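Local coordinates for protein tyrosinase (Burkholderia thailandensis, PDB 5ZRE) that probably hydroxylates monophenols to catechols and oxidises these to quinones, as expected of a tyrosinase that uses a pair of copper ions, at residues A[152-157]-A[169-174]; A[183-188]-A[299-304]; A[48-53]-A[99-104]; A[37-42]-A[105-110]; A[280-285]-A[463-468]. One frame throughout, in Å; residues are numbered along the deposited sequence.

Overall arrangement
The contacts run outward from the di-copper site, contact 5 at the metal and contacts 1, 3 and 4 together on one side of the chain's centre. In contact 5 His-281 binds copper, and this contact lies closest to the centre of the chain. Contact 2 supplies a second-shell partner: Met-304 O receives a hydrogen bond from His-281 ND1 (2.9 Å). The centres of contacts 2 and 5 are about 15 Å apart. Contact 1 touches contact 2 through Lys-171 and Pro-172, and packs on contact 3 through Phe-152, Pro-155 and Val-156. Contacts 3 and 4 share helix 90-106, with centres about 8 Å apart, and contact 4 lies farthest from contact 5, about 30 Å between centres.

Contact 1 of 5, residues A[152-157]-A[169-174]; sequences FVLPVA and YEKPKG
The amide N of Gly-174 donates to Leu-154 O over 3.0 Å, and this nearly straight bond (N-H...O 164°) ties together the two arms of the long irregular loop that runs from strand 143-146 to helix 189-199. The N-H lies in the carbonyl plane and meets a lone pair of the oxygen. Further backbone bonds, Leu-154 with Tyr-175, Phe-152 with Thr-177 and Lys-171 with Leu-158, show that the arms run antiparallel although neither segment forms a regular strand.

On the more buried side of the pairing, Leu-154 places its CD1 methyl 3.7 Å from Lys-171 CB, the two side chains passing each other at a slant. The lysine points its CB at Leu-154, but its chain bends at chi2 (87°) and carries the amine away, towards a long, weak ion pair with Asp-303. Its aliphatic root is thus the part that makes the apolar contact.

The other side is more open to solvent. Lys-173 has CG anti to its backbone N (chi1 163°), and the extended chain runs alongside the carbonyl of Pro-155, with CD coming within 3.2 Å of Pro-155 O. Val-153 uses the CG1 methyl against Gly-174 CA. Phe-152, Pro-155 and Val-156 all rest on Phe-51 of helix 50-55, so the same loop also borders that helix. At the far end of the pairing, Ala-157 CB sits 3.4 Å from Lys-171 O and 3.6 Å from Lys-173 N.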
# COMPACT_ATOMS: atom_id res chain seq x y z
N PHE A 152 11.45 1.59 -13.87
CA PHE A 152 12.80 1.08 -13.83
C PHE A 152 12.95 0.04 -14.95
O PHE A 152 12.01 -0.71 -15.22
CB PHE A 152 13.08 0.52 -12.44
CG PHE A 152 14.44 -0.10 -12.25
CD1 PHE A 152 15.59 0.56 -12.66
CD2 PHE A 152 14.57 -1.31 -11.58
CE1 PHE A 152 16.85 -0.01 -12.46
CE2 PHE A 152 15.82 -1.88 -11.39
CZ PHE A 152 16.96 -1.23 -11.84
N VAL A 153 14.11 0.01 -15.60
CA VAL A 153 14.42 -1.04 -16.57
C VAL A 153 15.30 -2.08 -15.89
O VAL A 153 16.34 -1.74 -15.39
CB VAL A 153 15.12 -0.46 -17.80
CG1 VAL A 153 15.48 -1.54 -18.81
CG2 VAL A 153 14.26 0.61 -18.45
N LEU A 154 14.90 -3.34 -15.88
CA LEU A 154 15.67 -4.35 -15.13
C LEU A 154 17.02 -4.57 -15.82
O LEU A 154 17.10 -4.88 -17.01
CB LEU A 154 14.89 -5.68 -15.04
CG LEU A 154 13.60 -5.69 -14.22
CD1 LEU A 154 13.08 -7.10 -14.03
CD2 LEU A 154 13.77 -5.03 -12.86
N PRO A 155 18.11 -4.41 -15.07
CA PRO A 155 19.43 -4.67 -15.69
C PRO A 155 19.67 -6.17 -15.93
O PRO A 155 20.39 -6.51 -16.83
CB PRO A 155 20.42 -4.12 -14.66
CG PRO A 155 19.72 -4.39 -13.35
CD PRO A 155 18.26 -4.13 -13.65
N VAL A 156 19.11 -7.05 -15.11
CA VAL A 156 19.23 -8.51 -15.30
C VAL A 156 17.86 -9.16 -15.05
O VAL A 156 16.99 -8.48 -14.52
CB VAL A 156 20.29 -9.10 -14.36
CG1 VAL A 156 21.64 -8.46 -14.59
CG2 VAL A 156 19.85 -8.93 -12.92
N ALA A 157 17.69 -10.45 -15.38
CA ALA A 157 16.37 -11.10 -15.35
C ALA A 157 16.03 -11.59 -13.94
O ALA A 157 16.90 -11.89 -13.17
CB ALA A 157 16.32 -12.23 -16.33
N TYR A 169 5.07 -14.84 -13.26
CA TYR A 169 5.53 -13.69 -12.44
C TYR A 169 6.99 -13.36 -12.73
O TYR A 169 7.50 -12.37 -12.21
CB TYR A 169 5.38 -13.98 -10.94
CG TYR A 169 5.98 -15.28 -10.47
CD1 TYR A 169 7.34 -15.43 -10.30
CD2 TYR A 169 5.17 -16.39 -10.21
CE1 TYR A 169 7.89 -16.63 -9.87
CE2 TYR A 169 5.71 -17.60 -9.78
CZ TYR A 169 7.07 -17.71 -9.60
OH TYR A 169 7.63 -18.89 -9.18
N GLU A 170 7.66 -14.16 -13.56
CA GLU A 170 9.06 -13.93 -13.85
C GLU A 170 9.20 -12.84 -14.92
O GLU A 170 8.26 -12.54 -15.65
CB GLU A 170 9.72 -15.22 -14.32
CG GLU A 170 9.71 -16.31 -13.25
CD GLU A 170 10.56 -17.52 -13.64
OE1 GLU A 170 10.57 -17.85 -14.85
OE2 GLU A 170 11.21 -18.12 -12.74
N LYS A 171 10.41 -12.30 -14.99
CA LYS A 171 10.68 -11.03 -15.65
C LYS A 171 12.03 -11.09 -16.40
O LYS A 171 13.08 -11.51 -15.83
CB LYS A 171 10.70 -9.93 -14.59
CG LYS A 171 9.50 -8.99 -14.60
CD LYS A 171 8.32 -9.46 -13.80
CE LYS A 171 7.13 -8.56 -13.99
NZ LYS A 171 6.00 -9.01 -13.16
N PRO A 172 12.05 -10.66 -17.69
CA PRO A 172 13.25 -10.79 -18.51
C PRO A 172 14.10 -9.53 -18.38
O PRO A 172 13.56 -8.47 -18.04
CB PRO A 172 12.72 -10.90 -19.94
CG PRO A 172 11.60 -9.90 -19.93
CD PRO A 172 10.98 -10.08 -18.55
N LYS A 173 15.39 -9.63 -18.67
CA LYS A 173 16.22 -8.47 -18.66
C LYS A 173 15.62 -7.46 -19.65
O LYS A 173 15.02 -7.84 -20.65
CB LYS A 173 17.67 -8.84 -18.97
CG LYS A 173 18.51 -7.65 -19.40
CD LYS A 173 19.95 -7.97 -19.70
CE LYS A 173 20.62 -6.81 -20.41
NZ LYS A 173 21.60 -7.30 -21.40
N GLY A 174 15.66 -6.18 -19.32
CA GLY A 174 15.04 -5.12 -20.16
C GLY A 174 13.57 -4.86 -19.84
O GLY A 174 12.93 -3.98 -20.46

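Contact 2 of 5, residues A[183-188]-A[299-304]; sequences SGLVGT and GANGDM
Gly-184 and Asn-301 form the tight centre of this contact between two loops far apart in sequence. Gly-184 N donates to Asn-301 O at 2.9 Å, with a bent N-H...O angle of 141°; the donor approaches from above the carbonyl plane, 38° out of it, and not along a lone pair. Next to the bond, Leu-185 leans over the asparagine at a slant: its CG lies 3.7 Å from Asn-301 CB, and its CD1 is 3.6 Å from Asn-301 ND2, so an isobutyl group covers the root and the nitrogen branch of the carboxamide. Buried Ser-183 completes the tight part, its CB 3.6 Å from Asn-301 N.

The open side is at Gly-299, which is exposed to solvent and meets Ser-183 CB through its carbonyl O. The serine hydroxyl takes part in a weak hydrogen bond with Thr-195.

Beyond the pair, helix 189-199 backs the first loop, with Asn-199 accepting from Ser-183 N and Thr-195 bonded to Leu-185 O. In the second loop, Gly-302 is bonded to Gly-285 just past helix 274-284, and Met-304 packs on helix 315-334. The contact thus lies between helix 189-199 on one hand and helices 274-284 and 315-334 on the other.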
# COMPACT_ATOMS: atom_id res chain seq x y z
N SER A 183 -0.47 -3.76 -18.01
CA SER A 183 -0.15 -5.00 -17.41
C SER A 183 1.30 -5.33 -17.73
O SER A 183 1.76 -4.92 -18.78
CB SER A 183 -1.04 -6.06 -17.94
OG SER A 183 -0.54 -7.35 -17.61
N GLY A 184 1.94 -6.11 -16.83
CA GLY A 184 3.34 -6.48 -16.92
C GLY A 184 3.58 -7.97 -16.70
O GLY A 184 4.72 -8.38 -16.51
N LEU A 185 2.53 -8.79 -16.72
CA LEU A 185 2.69 -10.24 -16.71
C LEU A 185 3.34 -10.72 -18.02
O LEU A 185 2.67 -10.77 -19.03
CB LEU A 185 1.31 -10.90 -16.55
CG LEU A 185 0.83 -11.11 -15.13
CD1 LEU A 185 -0.36 -12.06 -15.11
CD2 LEU A 185 1.94 -11.64 -14.24
N VAL A 186 4.61 -11.09 -18.00
CA VAL A 186 5.35 -11.40 -19.26
C VAL A 186 6.20 -12.68 -19.15
O VAL A 186 7.07 -12.88 -20.00
CB VAL A 186 6.25 -10.21 -19.66
CG1 VAL A 186 5.44 -9.00 -20.10
CG2 VAL A 186 7.21 -9.85 -18.56
N GLY A 187 5.94 -13.56 -18.19
CA GLY A 187 6.83 -14.71 -17.88
C GLY A 187 6.58 -15.95 -18.74
O GLY A 187 7.36 -16.88 -18.70
N THR A 188 5.49 -16.00 -19.50
CA THR A 188 5.20 -17.11 -20.41
C THR A 188 4.77 -16.53 -21.75
O THR A 188 4.35 -15.40 -21.80
CB THR A 188 4.06 -18.03 -19.95
OG1 THR A 188 2.85 -17.28 -19.98
CG2 THR A 188 4.26 -18.64 -18.57
N GLY A 299 -7.37 -7.21 -14.70
CA GLY A 299 -6.45 -7.65 -15.80
C GLY A 299 -5.23 -6.75 -15.99
O GLY A 299 -4.31 -7.09 -16.72
N ALA A 300 -5.22 -5.61 -15.33
CA ALA A 300 -4.04 -4.77 -15.24
C ALA A 300 -3.12 -5.30 -14.13
O ALA A 300 -3.36 -5.09 -12.97
CB ALA A 300 -4.46 -3.36 -14.98
N ASN A 301 -2.07 -6.02 -14.48
CA ASN A 301 -1.19 -6.61 -13.47
C ASN A 301 0.11 -5.80 -13.40
O ASN A 301 1.09 -6.11 -14.08
CB ASN A 301 -0.90 -8.08 -13.81
CG ASN A 301 -2.12 -8.97 -13.65
OD1 ASN A 301 -2.47 -9.32 -12.52
ND2 ASN A 301 -2.74 -9.36 -14.75
N GLY A 302 0.09 -4.74 -12.59
CA GLY A 302 1.22 -3.89 -12.40
C GLY A 302 2.09 -4.35 -11.26
O GLY A 302 1.66 -5.08 -10.38
N ASP A 303 3.33 -3.88 -11.23
CA ASP A 303 4.29 -4.42 -10.26
C ASP A 303 3.93 -4.14 -8.81
O ASP A 303 4.10 -5.03 -7.96
CB ASP A 303 5.71 -3.98 -10.64
CG ASP A 303 6.09 -4.47 -12.07
OD1 ASP A 303 5.64 -3.83 -13.08
OD2 ASP A 303 6.73 -5.54 -12.17
N MET A 304 3.35 -2.97 -8.55
CA MET A 304 2.96 -2.55 -7.18
C MET A 304 1.85 -3.45 -6.64
O MET A 304 1.67 -3.46 -5.43
CB MET A 304 2.44 -1.10 -7.13
CG MET A 304 3.54 -0.05 -6.99
SD MET A 304 4.51 -0.17 -5.47
CE MET A 304 3.46 0.79 -4.37

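Contact 3 of 5, residues A[48-53]-A[99-104]; sequences KSFFAL and YKLEEA
Lys-48 lies along Ala-104 where the start of helix 50-55 meets helix 90-106 in the helical core of the tyrosinase domain. Its CB is 3.8 Å from Ala-104 CB, its CG runs on past the same methyl, and its CD comes over Ala-104 CA. Past CD the chain bends at chi3 (-137°) and leads the amine outward; NZ stays 6.7 Å from Glu-103 OE1, too far for a salt bridge. The backbone joins in, with Lys-48 O 3.5 Å from Ala-104 CB.

Deeper in, Leu-53 points at the other helix and splits its two methyls. CD1 meets Ala-104 CB at 3.6 Å and Leu-101 CD2 at 3.8 Å, whereas CD2 turns to the root of Lys-100; the leucine crosses both Leu-101 and Lys-100 at about a right angle. Leu-101 CD2 also reaches the edge of the Phe-50 ring, near its plane, at CD1 (4.2 Å).

The charged side-chain ends point elsewhere: Lys-100 NZ bridges to Glu-103 and donates to Lys-377 O. Between the two segments the contact is apolar, with no hydrogen bond; a bond between Leu-53 O and Tyr-97 OH, one turn earlier on helix 90-106, adds a polar tie. The side chain of Leu-53 is about 8 Å from that of copper ligand His-57, so apolar packing borders the metal site.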
# COMPACT_ATOMS: atom_id res chain seq x y z
N LYS A 48 24.07 -1.02 -3.00
CA LYS A 48 23.42 0.25 -3.04
C LYS A 48 22.72 0.43 -4.40
O LYS A 48 22.07 1.45 -4.61
CB LYS A 48 24.44 1.35 -2.71
CG LYS A 48 24.83 1.43 -1.24
CD LYS A 48 25.71 2.62 -0.90
CE LYS A 48 26.85 2.27 0.04
NZ LYS A 48 27.86 3.35 0.08
N SER A 49 22.80 -0.53 -5.31
CA SER A 49 22.08 -0.38 -6.59
C SER A 49 20.56 -0.38 -6.35
O SER A 49 20.07 -0.97 -5.38
CB SER A 49 22.45 -1.45 -7.59
OG SER A 49 21.75 -2.66 -7.35
N PHE A 50 19.81 0.29 -7.21
CA PHE A 50 18.36 0.22 -7.10
C PHE A 50 17.89 -1.22 -7.28
O PHE A 50 16.96 -1.66 -6.58
CB PHE A 50 17.62 1.06 -8.14
CG PHE A 50 16.14 1.04 -7.87
CD1 PHE A 50 15.65 1.35 -6.60
CD2 PHE A 50 15.24 0.63 -8.83
CE1 PHE A 50 14.30 1.32 -6.34
CE2 PHE A 50 13.88 0.59 -8.57
CZ PHE A 50 13.41 0.95 -7.32
N PHE A 51 18.53 -1.93 -8.22
CA PHE A 51 18.19 -3.32 -8.45
C PHE A 51 18.38 -4.12 -7.17
O PHE A 51 17.43 -4.74 -6.67
CB PHE A 51 19.00 -3.94 -9.58
CG PHE A 51 18.67 -5.39 -9.83
CD1 PHE A 51 17.58 -5.74 -10.62
CD2 PHE A 51 19.43 -6.40 -9.27
CE1 PHE A 51 17.26 -7.07 -10.83
CE2 PHE A 51 19.12 -7.73 -9.50
CZ PHE A 51 18.03 -8.06 -10.28
N ALA A 52 19.59 -4.13 -6.64
CA ALA A 52 19.81 -4.90 -5.39
C ALA A 52 18.76 -4.50 -4.34
O ALA A 52 18.11 -5.36 -3.77
CB ALA A 52 21.20 -4.68 -4.86
N LEU A 53 18.57 -3.20 -4.11
CA LEU A 53 17.69 -2.71 -3.01
C LEU A 53 16.26 -3.22 -3.21
O LEU A 53 15.70 -3.81 -2.31
CB LEU A 53 17.71 -1.19 -2.94
CG LEU A 53 18.78 -0.59 -2.03
CD1 LEU A 53 19.01 0.88 -2.35
CD2 LEU A 53 18.39 -0.76 -0.56
N TYR A 99 15.12 3.88 4.80
CA TYR A 99 16.37 4.51 5.27
C TYR A 99 17.56 4.01 4.46
O TYR A 99 18.41 4.79 4.12
CB TYR A 99 16.63 4.23 6.74
CG TYR A 99 17.80 4.96 7.34
CD1 TYR A 99 17.68 6.28 7.75
CD2 TYR A 99 19.01 4.32 7.56
CE1 TYR A 99 18.74 6.95 8.34
CE2 TYR A 99 20.08 4.97 8.17
CZ TYR A 99 19.94 6.28 8.57
OH TYR A 99 20.98 6.93 9.16
N LYS A 100 17.59 2.74 4.11
CA LYS A 100 18.71 2.24 3.28
C LYS A 100 18.59 2.77 1.85
O LYS A 100 19.58 3.10 1.24
CB LYS A 100 18.77 0.71 3.32
CG LYS A 100 19.19 0.14 4.67
CD LYS A 100 20.69 0.13 4.86
CE LYS A 100 21.10 -0.08 6.30
NZ LYS A 100 22.55 0.13 6.49
N LEU A 101 17.40 2.86 1.31
CA LEU A 101 17.26 3.44 -0.04
C LEU A 101 17.88 4.85 -0.03
O LEU A 101 18.58 5.25 -0.94
CB LEU A 101 15.77 3.47 -0.42
CG LEU A 101 15.38 3.93 -1.82
CD1 LEU A 101 15.44 5.44 -1.96
CD2 LEU A 101 16.15 3.28 -2.93
N GLU A 102 17.60 5.58 1.04
CA GLU A 102 18.01 6.97 1.19
C GLU A 102 19.54 7.04 1.41
O GLU A 102 20.19 7.87 0.85
CB GLU A 102 17.13 7.58 2.29
CG GLU A 102 17.43 9.01 2.67
CD GLU A 102 16.80 9.31 4.02
OE1 GLU A 102 17.29 8.72 5.05
OE2 GLU A 102 15.79 10.08 4.07
N GLU A 103 20.12 6.15 2.20
CA GLU A 103 21.61 5.98 2.26
C GLU A 103 22.20 5.81 0.85
O GLU A 103 23.19 6.44 0.49
CB GLU A 103 21.97 4.74 3.08
CG GLU A 103 22.50 5.01 4.49
CD GLU A 103 22.86 3.74 5.26
OE1 GLU A 103 23.01 2.66 4.61
OE2 GLU A 103 22.98 3.81 6.51
N ALA A 104 21.61 4.94 0.05
CA ALA A 104 22.15 4.63 -1.24
C ALA A 104 22.07 5.85 -2.17
O ALA A 104 23.05 6.16 -2.84
CB ALA A 104 21.43 3.43 -1.80

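Contact 4 of 5, residues A[37-42]-A[105-110]; sequences VGIQAL and LQSIVP
Two helices meet in this contact, far from the annotated sites: the C-terminal part of helix 27-41 and the C-terminal part of helix 90-106 with the residues that follow. Ile-39 is the wedge between them. Its CD1 methyl reaches 3.8 Å from both Leu-105 N and Ile-108 CG1, and brushes Ser-107 OG, whose own hydrogen bond goes back to Ala-104 O. The other branch, CG2, lies 4.0 Å from Leu-105 CD2, with the two side chains crossing at about a right angle.

Beside the wedge, Ile-108 rests on Gly-38, where the absence of a side chain allows the isoleucine to settle directly on the backbone: CD1 is 3.7 Å and CG2 3.9 Å from Gly-38 CA. With CG1 anti to the carbonyl carbon (chi1 -56°), Ile-108 spreads its ethyl branch over the glycine and towards Ile-39 together.

The backbone that presents Ile-108 is fixed by Leu-105 O, which accepts from Ile-108 N at 3.2 Å and from Val-109 N at 3.1 Å. Across the interface itself there is no hydrogen bond and no charge pair; van der Waals contact among branched aliphatic groups, fitted against bare backbone at Gly-38, is what joins the two helices.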
# COMPACT_ATOMS: atom_id res chain seq x y z
N VAL A 37 18.79 8.54 -10.90
CA VAL A 37 19.59 8.16 -12.08
C VAL A 37 20.86 7.47 -11.57
O VAL A 37 21.26 6.42 -12.08
CB VAL A 37 19.95 9.35 -12.98
CG1 VAL A 37 20.96 8.98 -14.09
CG2 VAL A 37 18.70 10.00 -13.58
N GLY A 38 21.44 8.02 -10.52
CA GLY A 38 22.62 7.38 -9.90
C GLY A 38 22.36 5.93 -9.50
O GLY A 38 23.02 4.99 -9.94
N ILE A 39 21.35 5.75 -8.67
CA ILE A 39 21.19 4.51 -7.95
C ILE A 39 20.67 3.43 -8.91
O ILE A 39 20.95 2.26 -8.68
CB ILE A 39 20.34 4.74 -6.67
CG1 ILE A 39 20.98 4.02 -5.50
CG2 ILE A 39 18.87 4.37 -6.78
CD1 ILE A 39 22.33 4.56 -5.16
N GLN A 40 19.96 3.85 -9.97
CA GLN A 40 19.46 2.95 -10.98
C GLN A 40 20.55 2.48 -11.94
O GLN A 40 20.32 1.51 -12.70
CB GLN A 40 18.34 3.63 -11.77
CG GLN A 40 17.05 3.71 -10.98
CD GLN A 40 15.91 4.27 -11.79
OE1 GLN A 40 16.12 4.76 -12.87
NE2 GLN A 40 14.70 4.20 -11.26
N ALA A 41 21.70 3.16 -11.96
CA ALA A 41 22.76 2.90 -12.94
C ALA A 41 23.82 1.99 -12.34
O ALA A 41 24.56 1.36 -13.05
CB ALA A 41 23.37 4.20 -13.39
N LEU A 42 23.90 1.91 -11.02
CA LEU A 42 24.93 1.09 -10.40
C LEU A 42 24.77 -0.37 -10.84
O LEU A 42 23.68 -0.84 -11.06
CB LEU A 42 24.81 1.24 -8.88
CG LEU A 42 25.26 2.58 -8.30
CD1 LEU A 42 24.97 2.67 -6.81
CD2 LEU A 42 26.74 2.82 -8.58
N LEU A 105 20.93 6.54 -2.19
CA LEU A 105 20.78 7.85 -2.85
C LEU A 105 21.85 8.86 -2.37
O LEU A 105 22.32 9.67 -3.15
CB LEU A 105 19.39 8.42 -2.56
CG LEU A 105 18.20 7.76 -3.26
CD1 LEU A 105 16.90 8.43 -2.85
CD2 LEU A 105 18.33 7.82 -4.76
N GLN A 106 22.23 8.83 -1.09
CA GLN A 106 23.26 9.74 -0.56
C GLN A 106 24.68 9.40 -1.05
O GLN A 106 25.55 10.29 -1.08
CB GLN A 106 23.19 9.75 0.97
CG GLN A 106 22.00 10.59 1.44
CD GLN A 106 21.67 10.37 2.89
OE1 GLN A 106 22.32 9.58 3.58
NE2 GLN A 106 20.65 11.08 3.34
N SER A 107 24.92 8.16 -1.46
CA SER A 107 26.23 7.78 -2.00
C SER A 107 26.47 8.46 -3.35
O SER A 107 27.56 8.35 -3.90
CB SER A 107 26.38 6.26 -2.08
OG SER A 107 25.73 5.70 -3.22
N ILE A 108 25.43 9.13 -3.87
CA ILE A 108 25.41 9.75 -5.21
C ILE A 108 25.32 11.28 -5.07
O ILE A 108 26.03 12.01 -5.75
CB ILE A 108 24.22 9.25 -6.06
CG1 ILE A 108 24.20 7.73 -6.21
CG2 ILE A 108 24.20 9.95 -7.42
CD1 ILE A 108 25.15 7.20 -7.26
N VAL A 109 24.37 11.75 -4.27
CA VAL A 109 24.22 13.19 -3.96
C VAL A 109 24.22 13.33 -2.43
O VAL A 109 23.22 12.97 -1.79
CB VAL A 109 22.93 13.78 -4.55
CG1 VAL A 109 22.87 15.28 -4.36
CG2 VAL A 109 22.76 13.40 -6.02
N PRO A 110 25.32 13.86 -1.85
CA PRO A 110 25.39 13.88 -0.37
C PRO A 110 24.25 14.72 0.22
O PRO A 110 23.88 15.75 -0.35
CB PRO A 110 26.76 14.47 -0.04
CG PRO A 110 27.59 14.17 -1.27
CD PRO A 110 26.61 14.29 -2.42

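Contact 5 of 5, residues A[280-285]-A[463-468]; sequences IHLAVG and HKSILS. With CU (copper (II) ion), chain D.
His-281 and Leu-467 meet at the di-copper centre, where the C-terminal beta region presses on a metal-binding helix. His-281 NE2 binds the copper ion at 2.2 Å, and one further atom completes the ligands seen on this ion; His-277 and His-320 are the other histidines of the copper sites to which His-281 belongs. Leu-467 lies over one face of the imidazole: its CD2 is 4.1 Å from the ring centroid and only 10° off the ring normal, a CH-pi contact. Its second methyl, CD1, drops beside the ring to His-281 CB at 3.8 Å. With CG anti to the backbone N (chi1 175°), the leucine reaches from segment 463-468 towards the metal pocket, and it also touches the bound oxygen atom.

Next outward, Leu-282 packs against this leucine, its CD2 standing 4.0 Å from Leu-467 CD1. The other branch, CD1, packs on Ser-465 CB at 3.6 Å. Ser-465 OG bonds to Asp-279, which also takes a hydrogen bond from His-463 NE2, so one aspartate on helix 274-284 grips the strand at two points.

In the second shell, His-281 ND1 donates to Met-304 O; the rings of His-277 and His-319 are neighbours at steep angles. The copper bond at NE2 and the hydrogen bond at ND1 together probably fix the ring's rotation, and the latter probably strengthens NE2 as a donor to copper. The leucine methyl puts an aliphatic cover on the face of a copper ligand, consistent with a C-terminal region that screens the active site, as in latent tyrosinases.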
# COMPACT_ATOMS: atom_id res chain seq x y z
N ILE A 280 -3.34 1.15 -1.43
CA ILE A 280 -2.61 1.95 -2.38
C ILE A 280 -1.85 1.03 -3.32
O ILE A 280 -1.84 1.28 -4.50
CB ILE A 280 -1.63 2.90 -1.67
CG1 ILE A 280 -2.35 4.04 -0.94
CG2 ILE A 280 -0.58 3.39 -2.67
CD1 ILE A 280 -3.34 4.81 -1.78
N HIS A 281 -1.17 0.02 -2.79
CA HIS A 281 -0.58 -1.05 -3.64
C HIS A 281 -1.54 -1.57 -4.72
O HIS A 281 -1.13 -1.80 -5.88
CB HIS A 281 -0.15 -2.23 -2.78
CG HIS A 281 1.18 -2.03 -2.17
ND1 HIS A 281 2.32 -2.41 -2.84
CD2 HIS A 281 1.57 -1.49 -0.99
CE1 HIS A 281 3.37 -2.14 -2.09
NE2 HIS A 281 2.93 -1.57 -0.95
N LEU A 282 -2.80 -1.82 -4.37
CA LEU A 282 -3.69 -2.45 -5.37
C LEU A 282 -4.10 -1.45 -6.44
O LEU A 282 -4.18 -1.81 -7.60
CB LEU A 282 -4.91 -3.07 -4.70
CG LEU A 282 -4.60 -4.16 -3.67
CD1 LEU A 282 -5.81 -5.05 -3.49
CD2 LEU A 282 -3.36 -4.97 -4.01
N ALA A 283 -4.34 -0.22 -6.05
CA ALA A 283 -4.80 0.75 -6.98
C ALA A 283 -3.70 1.02 -8.02
O ALA A 283 -3.92 0.88 -9.25
CB ALA A 283 -5.18 2.01 -6.25
N VAL A 284 -2.49 1.35 -7.57
CA VAL A 284 -1.43 1.60 -8.52
C VAL A 284 -1.13 0.33 -9.33
O VAL A 284 -0.73 0.36 -10.49
CB VAL A 284 -0.17 2.13 -7.83
CG1 VAL A 284 0.99 2.25 -8.83
CG2 VAL A 284 -0.44 3.45 -7.14
N GLY A 285 -1.40 -0.78 -8.70
CA GLY A 285 -1.01 -2.07 -9.22
C GLY A 285 -2.12 -2.81 -9.95
O GLY A 285 -1.90 -3.96 -10.31
N HIS A 463 -14.56 -2.44 2.29
CA HIS A 463 -13.64 -3.26 1.55
C HIS A 463 -12.46 -3.72 2.43
O HIS A 463 -12.10 -3.12 3.45
CB HIS A 463 -13.15 -2.47 0.33
CG HIS A 463 -12.10 -1.46 0.64
ND1 HIS A 463 -12.40 -0.15 0.94
CD2 HIS A 463 -10.75 -1.56 0.71
CE1 HIS A 463 -11.28 0.51 1.19
NE2 HIS A 463 -10.25 -0.33 1.05
N LYS A 464 -11.81 -4.77 1.99
CA LYS A 464 -10.59 -5.21 2.63
C LYS A 464 -9.62 -5.65 1.53
O LYS A 464 -9.97 -6.54 0.77
CB LYS A 464 -10.89 -6.34 3.61
CG LYS A 464 -9.67 -6.90 4.33
CD LYS A 464 -9.95 -8.26 4.99
CE LYS A 464 -8.76 -8.96 5.63
NZ LYS A 464 -8.21 -8.16 6.74
N SER A 465 -8.44 -5.02 1.44
CA SER A 465 -7.46 -5.42 0.44
C SER A 465 -6.44 -6.40 1.04
O SER A 465 -5.76 -6.08 1.98
CB SER A 465 -6.77 -4.24 -0.12
OG SER A 465 -7.71 -3.41 -0.79
N ILE A 466 -6.34 -7.59 0.44
CA ILE A 466 -5.27 -8.50 0.76
C ILE A 466 -4.18 -8.36 -0.32
O ILE A 466 -4.37 -8.73 -1.46
CB ILE A 466 -5.79 -9.95 0.88
CG1 ILE A 466 -6.73 -10.11 2.08
CG2 ILE A 466 -4.63 -10.92 0.97
CD1 ILE A 466 -8.13 -9.56 1.87
N LEU A 467 -3.08 -7.77 0.07
CA LEU A 467 -1.87 -7.69 -0.77
C LEU A 467 -1.15 -9.03 -0.68
O LEU A 467 -0.79 -9.43 0.39
CB LEU A 467 -0.95 -6.57 -0.26
CG LEU A 467 0.39 -6.48 -0.98
CD1 LEU A 467 0.20 -6.03 -2.43
CD2 LEU A 467 1.36 -5.56 -0.22
N SER A 468 -0.95 -9.69 -1.79
CA SER A 468 -0.38 -11.01 -1.70
C SER A 468 0.62 -11.19 -2.85
O SER A 468 1.22 -10.20 -3.29
CB SER A 468 -1.49 -12.03 -1.69
OG SER A 468 -1.01 -13.35 -1.45
CU CU D . 4.23 -2.03 0.71